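GH26C (Muricauda sp. MAR_2010_75, PDB 6Q78) probably cleaves internal beta-1,4-mannosidic linkages in mannan-type polysaccharides, as an endo-beta-1,4-mannanase of glycoside hydrolase family 26. Local coordinates at residues M57-P60 / D61-E64; D194-K197 / Q198-K202; V253-L256 / K257-S261. All blocks are in the same frame, centred on the assembly; numbering follows the deposited sequence.

Interaction 1 of 3, residues M57-P60 / D61-E64; sequences MVNP and DATE
Asn59 to Ala62 form a type I beta turn, closed by the backbone bond from Ala62 N to Asn59 O at 3.1 Å, just before the chain enters helix 64-76. A second bond, from the Asn59 side chain, reinforces the turn. The side-chain oxygen OD1 of Asn59 accepts Asp61 N at 2.9 Å, reaching two residues ahead, which makes it an Asx turn. The carboxamide can do this because CG stands anti to the backbone N (chi1 -179°), which swings the amide over the following peptides. The N-H approaches from above the plane of that amide, and at 139° the bond is bent, as a ring this tight would require. The other end of the amide, ND2, bonds to Asn263 OD1, so both ends of the group are held and its rotation is fixed. Pro60 suits the second place of the turn because its ring already restricts phi to the value needed. Asp61, the third residue, is exposed, a place that suits a charged side chain.

Beneath the turn the contact is apolar. Met57 bends at chi3 (63°) and brings its terminal methyl CE against Ala62 CB at 3.6 Å. Both also touch Val67 of helix 64-76, and the small methyl of Ala62 fits a buried place between the turn and the helix. Thr63 follows as the N-cap, with its OG1 bonded to Thr66 OG1. The sequence Asn-Pro-Asp-Ala thus builds an Asx turn combined with a type I beta turn, leading into the N-capped helix 64-76 of the TIM-barrel domain.

Interaction 2 of 3, residues D194-K197 / Q198-K202; sequences DYYK and QKLEK
Helix 193-208 of the TIM-barrel domain carries this contact, a set of side chains paired one turn apart along a regular alpha helix. Its frame is a run of four backbone bonds from residue i+4 to residue i, among them Leu200 N to Tyr196 O at 3.0 Å. On the buried side, Leu200 sets its CG 4.1 Å from the centroid of the Tyr196 ring and 18° off the normal, a CH-pi contact. Tyr196, whose CG is trans to its own N (chi1 180°), carries its ring out so that Leu200 lies over one face, and its OH bonds to Thr252 OG1 of helix 242-259.

Tyr195 and Lys199 form the next pair. The lysine chain bends at chi2 (-51°), and its CE comes obliquely to the phenol end, 3.3 Å from Tyr195 OH. Both polar tips share Asp123 OD1 as partner; Lys199 NZ also bonds to Thr121 O. A water, which also lies over one face of the Tyr195 ring, donates to Tyr195 O (2.9 Å) and to Gln198 OE1 (2.8 Å). Lys197 NZ makes a long salt bridge of 3.5 Å with Asp194 OD2.

Tyrosine suits both places, giving carbon to the packing and a hydroxyl to a partner elsewhere. Placing Lys199 and Tyr195 OH on one carboxylate would be expected to favour its charged form and to tie the helix to the loop holding Asp123.

Interaction 3 of 3, residues V253-L256 / K257-S261; sequences VTYL and KNTLS
Backbone bonds carry the last turns of helix 242-259 through residues 253-256 and 257-261, and they change type on the way. Lys257 N to Val253 O, at 2.8 Å, is an ordinary alpha-helical bond, and so is Asn258 N to Thr254 O. The oxygen of Thr254 also takes a weak second bond from Thr259 N, 3.4 Å away. Leu260 N then bonds to Tyr255 O at 2.9 Å, spanning five residues. The helix therefore widens into a pi-type turn before it ends, and Ser261, with positive phi, leads the chain out. A further backbone bond joins Leu256 to Val262.

Apolar contacts gather round Tyr255. Its first torsion (chi1 -163°) carries the ring forward over the widened turn, where residues four and five places on both meet it. Thr259 makes an off-centre CH-pi contact, its CB 4.2 Å from the ring centroid. Leu260 brings CD1 to Tyr255 CE2 at 3.7 Å, and from Leu256 CD2 that same methyl is 4.3 Å away. Tyrosine suits the spot, combining a packing ring, which Phe251 also meets, with a hydroxyl that bonds to Glu201.

Polar side chains take another flank. Bends at chi3 and chi4 turn the Lys257 chain back, bringing NZ to Asn258 OD1 at 2.9 Å. A water accepts from NZ at 3.0 Å and joins it to Thr254 OG1, which also bonds to Gln250 O. The long lysine can pack its methylenes near Val253 and Asn59 while its amine reaches polar partners.

Chemically, the helix end has three flanks: Tyr255 and Leu260 face helix 193-208, Val253 and Leu256 face barrel strand 265-269, and Thr254, Lys257 and Asn258 make the polar one, where an amide oxygen and a water each accept a bond from the ammonium group of Lys257.

Overall arrangement
Interaction 3 stands between the other two and touches both. Lys257 packs on both Val58 and Asn59 of interaction 1, and Val253 on Val58, while a side-chain bond joins its helix to that of interaction 2. Interactions 1 and 2 do not touch, their nearest atoms being about 13 Å apart. The turn at 57-64 is the most buried; between its segments the bonds are neutral, with a little apolar packing. Both helical contacts combine buried residues with exposed ones, but 194-202 uses salt bridges, whereas 253-261 sets a lysine against an amide and a water. Together they join helices 193-208 and 242-259 and the loop before helix 64-76 outside the parallel barrel strands.

Interaction 1 of 3, residues M57-P60 / D61-E64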
loop_
_atom_site.group_PDB
_atom_site.type_symbol
_atom_site.label_atom_id
_atom_site.label_comp_id
_atom_site.label_asym_id
_atom_site.label_seq_id
_atom_site.Cartn_x
_atom_site.Cartn_y
_atom_site.Cartn_z
ATOM N N MET A 57 -8.544 -4.493 15.997
ATOM C CA MET A 57 -8.575 -3.518 14.914
ATOM C C MET A 57 -8.506 -2.084 15.431
ATOM O O MET A 57 -9.008 -1.768 16.514
ATOM C CB MET A 57 -9.845 -3.672 14.089
ATOM C CG MET A 57 -9.848 -4.983 13.344
ATOM S SD MET A 57 -11.399 -5.288 12.464
ATOM C CE MET A 57 -11.395 -3.918 11.268
ATOM N N VAL A 58 -7.890 -1.201 14.624
ATOM C CA VAL A 58 -7.919 0.225 14.960
ATOM C C VAL A 58 -9.360 0.681 15.136
ATOM O O VAL A 58 -9.688 1.454 16.055
ATOM C CB VAL A 58 -7.201 1.049 13.869
ATOM C CG1 VAL A 58 -7.487 2.536 14.054
ATOM C CG2 VAL A 58 -5.740 0.808 13.953
ATOM N N ASN A 59 -10.243 0.227 14.249
ATOM C CA ASN A 59 -11.641 0.651 14.303
ATOM C C ASN A 59 -12.530 -0.542 14.617
ATOM O O ASN A 59 -12.939 -1.273 13.707
ATOM C CB ASN A 59 -12.063 1.324 12.998
ATOM C CG ASN A 59 -13.485 1.783 13.034
ATOM O OD1 ASN A 59 -14.130 1.746 14.097
ATOM N ND2 ASN A 59 -13.994 2.244 11.887
ATOM N N PRO A 60 -12.832 -0.792 15.892
ATOM C CA PRO A 60 -13.736 -1.900 16.222
ATOM C C PRO A 60 -15.149 -1.712 15.681
ATOM O O PRO A 60 -15.934 -2.667 15.726
ATOM C CB PRO A 60 -13.714 -1.918 17.755
ATOM C CG PRO A 60 -13.308 -0.556 18.135
ATOM C CD PRO A 60 -12.349 -0.091 17.093
ATOM N N ASP A 61 -15.506 -0.517 15.209
ATOM C CA ASP A 61 -16.809 -0.251 14.609
ATOM C C ASP A 61 -16.775 -0.336 13.089
ATOM O O ASP A 61 -17.680 0.179 12.419
ATOM C CB ASP A 61 -17.328 1.114 15.058
ATOM C CG ASP A 61 -17.499 1.202 16.564
ATOM O OD1 ASP A 61 -18.058 0.260 17.154
ATOM O OD2 ASP A 61 -17.058 2.211 17.162
ATOM N N ALA A 62 -15.753 -0.981 12.533
ATOM C CA ALA A 62 -15.624 -1.096 11.089
ATOM C C ALA A 62 -16.779 -1.907 10.481
ATOM O O ALA A 62 -17.453 -2.691 11.172
ATOM C CB ALA A 62 -14.291 -1.775 10.778
ATOM N N THR A 63 -16.994 -1.739 9.168
ATOM C CA THR A 63 -18.031 -2.527 8.505
ATOM C C THR A 63 -17.667 -4.011 8.559
ATOM O O THR A 63 -16.500 -4.400 8.732
ATOM C CB THR A 63 -18.218 -2.133 7.037
ATOM O OG1 THR A 63 -17.077 -2.537 6.263
ATOM C CG2 THR A 63 -18.433 -0.599 6.852
ATOM N N GLU A 64 -18.686 -4.852 8.400
ATOM C CA GLU A 64 -18.455 -6.294 8.457
ATOM C C GLU A 64 -17.414 -6.751 7.437
ATOM O O GLU A 64 -16.589 -7.618 7.738
ATOM C CB GLU A 64 -19.780 -7.045 8.296
ATOM C CG GLU A 64 -20.732 -6.824 9.478
#

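Interaction 2 of 3, residues D194-K197 / Q198-K202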
loop_
_atom_site.group_PDB
_atom_site.type_symbol
_atom_site.label_atom_id
_atom_site.label_comp_id
_atom_site.label_asym_id
_atom_site.label_seq_id
_atom_site.Cartn_x
_atom_site.Cartn_y
_atom_site.Cartn_z
ATOM N N ASP A 194 -6.636 23.728 8.731
ATOM C CA ASP A 194 -7.974 23.638 8.155
ATOM C C ASP A 194 -7.923 23.120 6.723
ATOM O O ASP A 194 -8.765 22.306 6.320
ATOM C CB ASP A 194 -8.655 25.003 8.207
ATOM C CG ASP A 194 -9.140 25.358 9.598
ATOM O OD1 ASP A 194 -9.293 26.568 9.883
ATOM O OD2 ASP A 194 -9.349 24.439 10.409
ATOM N N TYR A 195 -6.920 23.555 5.946
ATOM C CA TYR A 195 -6.703 23.003 4.608
ATOM C C TYR A 195 -6.553 21.487 4.656
ATOM O O TYR A 195 -7.132 20.750 3.829
ATOM C CB TYR A 195 -5.420 23.626 4.055
ATOM C CG TYR A 195 -4.899 23.075 2.748
ATOM C CD1 TYR A 195 -4.022 22.009 2.722
ATOM C CD2 TYR A 195 -5.230 23.658 1.541
ATOM C CE1 TYR A 195 -3.504 21.523 1.539
ATOM C CE2 TYR A 195 -4.719 23.156 0.334
ATOM C CZ TYR A 195 -3.841 22.104 0.359
ATOM O OH TYR A 195 -3.324 21.616 -0.822
ATOM N N TYR A 196 -5.760 21.001 5.612
ATOM C CA TYR A 196 -5.545 19.557 5.712
ATOM C C TYR A 196 -6.829 18.830 6.123
ATOM O O TYR A 196 -7.139 17.753 5.587
ATOM C CB TYR A 196 -4.432 19.284 6.725
ATOM C CG TYR A 196 -4.135 17.826 6.912
ATOM C CD1 TYR A 196 -3.818 17.027 5.813
ATOM C CD2 TYR A 196 -4.180 17.228 8.174
ATOM C CE1 TYR A 196 -3.536 15.670 5.953
ATOM C CE2 TYR A 196 -3.878 15.841 8.337
ATOM C CZ TYR A 196 -3.574 15.091 7.205
ATOM O OH TYR A 196 -3.308 13.747 7.273
ATOM N N LYS A 197 -7.597 19.396 7.053
ATOM C CA LYS A 197 -8.875 18.782 7.404
ATOM C C LYS A 197 -9.771 18.662 6.184
ATOM O O LYS A 197 -10.447 17.645 6.017
ATOM C CB LYS A 197 -9.558 19.547 8.537
ATOM C CG LYS A 197 -8.881 19.325 9.897
ATOM C CD LYS A 197 -9.646 19.960 11.078
ATOM C CE LYS A 197 -9.741 21.440 11.038
ATOM N NZ LYS A 197 -10.449 21.769 12.326
ATOM N N GLN A 198 -9.770 19.680 5.301
ATOM C CA GLN A 198 -10.593 19.597 4.094
ATOM C C GLN A 198 -10.132 18.466 3.189
ATOM O O GLN A 198 -10.962 17.785 2.573
ATOM C CB GLN A 198 -10.587 20.947 3.366
ATOM C CG GLN A 198 -11.685 21.078 2.309
ATOM C CD GLN A 198 -11.399 20.288 1.045
ATOM O OE1 GLN A 198 -10.280 20.286 0.531
ATOM N NE2 GLN A 198 -12.423 19.595 0.540
ATOM N N LYS A 199 -8.819 18.243 3.091
ATOM C CA LYS A 199 -8.338 17.111 2.290
ATOM C C LYS A 199 -8.797 15.781 2.881
ATOM O O LYS A 199 -9.177 14.857 2.145
ATOM C CB LYS A 199 -6.810 17.125 2.199
ATOM C CG LYS A 199 -6.199 18.358 1.536
ATOM C CD LYS A 199 -6.838 18.675 0.177
ATOM C CE LYS A 199 -5.999 19.771 -0.519
ATOM N NZ LYS A 199 -6.579 20.118 -1.876
ATOM N N LEU A 200 -8.728 15.641 4.218
ATOM C CA LEU A 200 -9.230 14.411 4.839
ATOM C C LEU A 200 -10.730 14.256 4.620
ATOM O O LEU A 200 -11.228 13.135 4.451
ATOM C CB LEU A 200 -8.898 14.377 6.334
ATOM C CG LEU A 200 -7.390 14.371 6.616
ATOM C CD1 LEU A 200 -7.284 14.273 8.136
ATOM C CD2 LEU A 200 -6.669 13.199 5.948
ATOM N N GLU A 201 -11.463 15.365 4.621
ATOM C CA GLU A 201 -12.896 15.286 4.340
ATOM C C GLU A 201 -13.148 14.785 2.924
ATOM O O GLU A 201 -14.096 14.018 2.694
ATOM C CB GLU A 201 -13.547 16.650 4.587
ATOM C CG GLU A 201 -13.591 16.985 6.094
ATOM C CD GLU A 201 -13.638 18.481 6.413
ATOM O OE1 GLU A 201 -13.975 19.297 5.519
ATOM O OE2 GLU A 201 -13.337 18.852 7.578
ATOM N N LYS A 202 -12.299 15.183 1.962
ATOM C CA LYS A 202 -12.438 14.660 0.599
ATOM C C LYS A 202 -12.090 13.175 0.545
ATOM O O LYS A 202 -12.805 12.390 -0.088
ATOM C CB LYS A 202 -11.518 15.441 -0.358
ATOM C CG LYS A 202 -11.547 14.943 -1.810
ATOM C CD LYS A 202 -12.975 15.064 -2.396
ATOM C CE LYS A 202 -13.095 14.320 -3.740
ATOM N NZ LYS A 202 -12.202 14.925 -4.791
HETATM O O HOH W 1 -8.087 21.872 1.312
#

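Interaction 3 of 3, residues V253-L256 / K257-S261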
loop_
_atom_site.group_PDB
_atom_site.type_symbol
_atom_site.label_atom_id
_atom_site.label_comp_id
_atom_site.label_asym_id
_atom_site.label_seq_id
_atom_site.Cartn_x
_atom_site.Cartn_y
_atom_site.Cartn_z
ATOM N N VAL A 253 -5.718 9.475 11.890
ATOM C CA VAL A 253 -6.574 8.308 12.134
ATOM C C VAL A 253 -7.847 8.714 12.867
ATOM O O VAL A 253 -8.960 8.296 12.506
ATOM C CB VAL A 253 -5.785 7.244 12.905
ATOM C CG1 VAL A 253 -6.714 6.121 13.380
ATOM C CG2 VAL A 253 -4.698 6.693 11.993
ATOM N N THR A 254 -7.705 9.509 13.939
ATOM C CA THR A 254 -8.867 9.866 14.734
ATOM C C THR A 254 -9.839 10.728 13.945
ATOM O O THR A 254 -11.061 10.569 14.073
ATOM C CB THR A 254 -8.378 10.554 16.005
ATOM O OG1 THR A 254 -7.598 9.610 16.767
ATOM C CG2 THR A 254 -9.530 11.069 16.862
ATOM N N TYR A 255 -9.329 11.645 13.118
ATOM C CA TYR A 255 -10.237 12.497 12.364
ATOM C C TYR A 255 -11.034 11.682 11.352
ATOM O O TYR A 255 -12.251 11.882 11.204
ATOM C CB TYR A 255 -9.447 13.606 11.671
ATOM C CG TYR A 255 -10.305 14.774 11.207
ATOM C CD1 TYR A 255 -10.815 15.680 12.115
ATOM C CD2 TYR A 255 -10.578 14.984 9.864
ATOM C CE1 TYR A 255 -11.590 16.746 11.704
ATOM C CE2 TYR A 255 -11.343 16.072 9.439
ATOM C CZ TYR A 255 -11.856 16.932 10.368
ATOM O OH TYR A 255 -12.636 18.014 9.970
ATOM N N LEU A 256 -10.371 10.747 10.662
ATOM C CA LEU A 256 -11.081 9.903 9.699
ATOM C C LEU A 256 -12.053 8.943 10.379
ATOM O O LEU A 256 -13.227 8.853 9.989
ATOM C CB LEU A 256 -10.085 9.096 8.885
ATOM C CG LEU A 256 -9.352 9.956 7.839
ATOM C CD1 LEU A 256 -8.159 9.202 7.314
ATOM C CD2 LEU A 256 -10.308 10.261 6.699
ATOM N N LYS A 257 -11.591 8.243 11.419
ATOM C CA LYS A 257 -12.412 7.209 12.056
ATOM C C LYS A 257 -13.526 7.803 12.906
ATOM O O LYS A 257 -14.677 7.349 12.849
ATOM C CB LYS A 257 -11.506 6.307 12.890
ATOM C CG LYS A 257 -12.236 5.384 13.855
ATOM C CD LYS A 257 -11.233 4.399 14.481
ATOM C CE LYS A 257 -10.217 5.075 15.351
ATOM N NZ LYS A 257 -10.889 5.456 16.615
ATOM N N ASN A 258 -13.218 8.821 13.701
ATOM C CA ASN A 258 -14.166 9.345 14.669
ATOM C C ASN A 258 -14.930 10.553 14.130
ATOM O O ASN A 258 -16.152 10.497 13.998
ATOM C CB ASN A 258 -13.434 9.626 15.990
ATOM C CG ASN A 258 -12.835 8.358 16.580
ATOM O OD1 ASN A 258 -11.647 8.291 16.883
ATOM N ND2 ASN A 258 -13.657 7.338 16.724
ATOM N N THR A 259 -14.238 11.642 13.788
ATOM C CA THR A 259 -14.945 12.837 13.327
ATOM C C THR A 259 -15.732 12.580 12.048
ATOM O O THR A 259 -16.883 13.024 11.923
ATOM C CB THR A 259 -13.952 13.984 13.156
ATOM O OG1 THR A 259 -13.307 14.201 14.410
ATOM C CG2 THR A 259 -14.664 15.262 12.754
ATOM N N LEU A 260 -15.137 11.866 11.087
ATOM C CA LEU A 260 -15.753 11.675 9.775
ATOM C C LEU A 260 -16.404 10.299 9.625
ATOM O O LEU A 260 -16.898 9.971 8.539
ATOM C CB LEU A 260 -14.723 11.906 8.654
ATOM C CG LEU A 260 -14.058 13.274 8.721
ATOM C CD1 LEU A 260 -13.066 13.385 7.612
ATOM C CD2 LEU A 260 -15.098 14.404 8.653
ATOM N N SER A 261 -16.404 9.495 10.687
ATOM C CA SER A 261 -17.071 8.181 10.721
ATOM C C SER A 261 -16.755 7.295 9.522
ATOM O O SER A 261 -17.644 6.627 8.972
ATOM C CB SER A 261 -18.582 8.320 10.893
ATOM O OG SER A 261 -18.888 9.076 12.057
HETATM O O HOH W 2 -8.486 7.086 17.481
#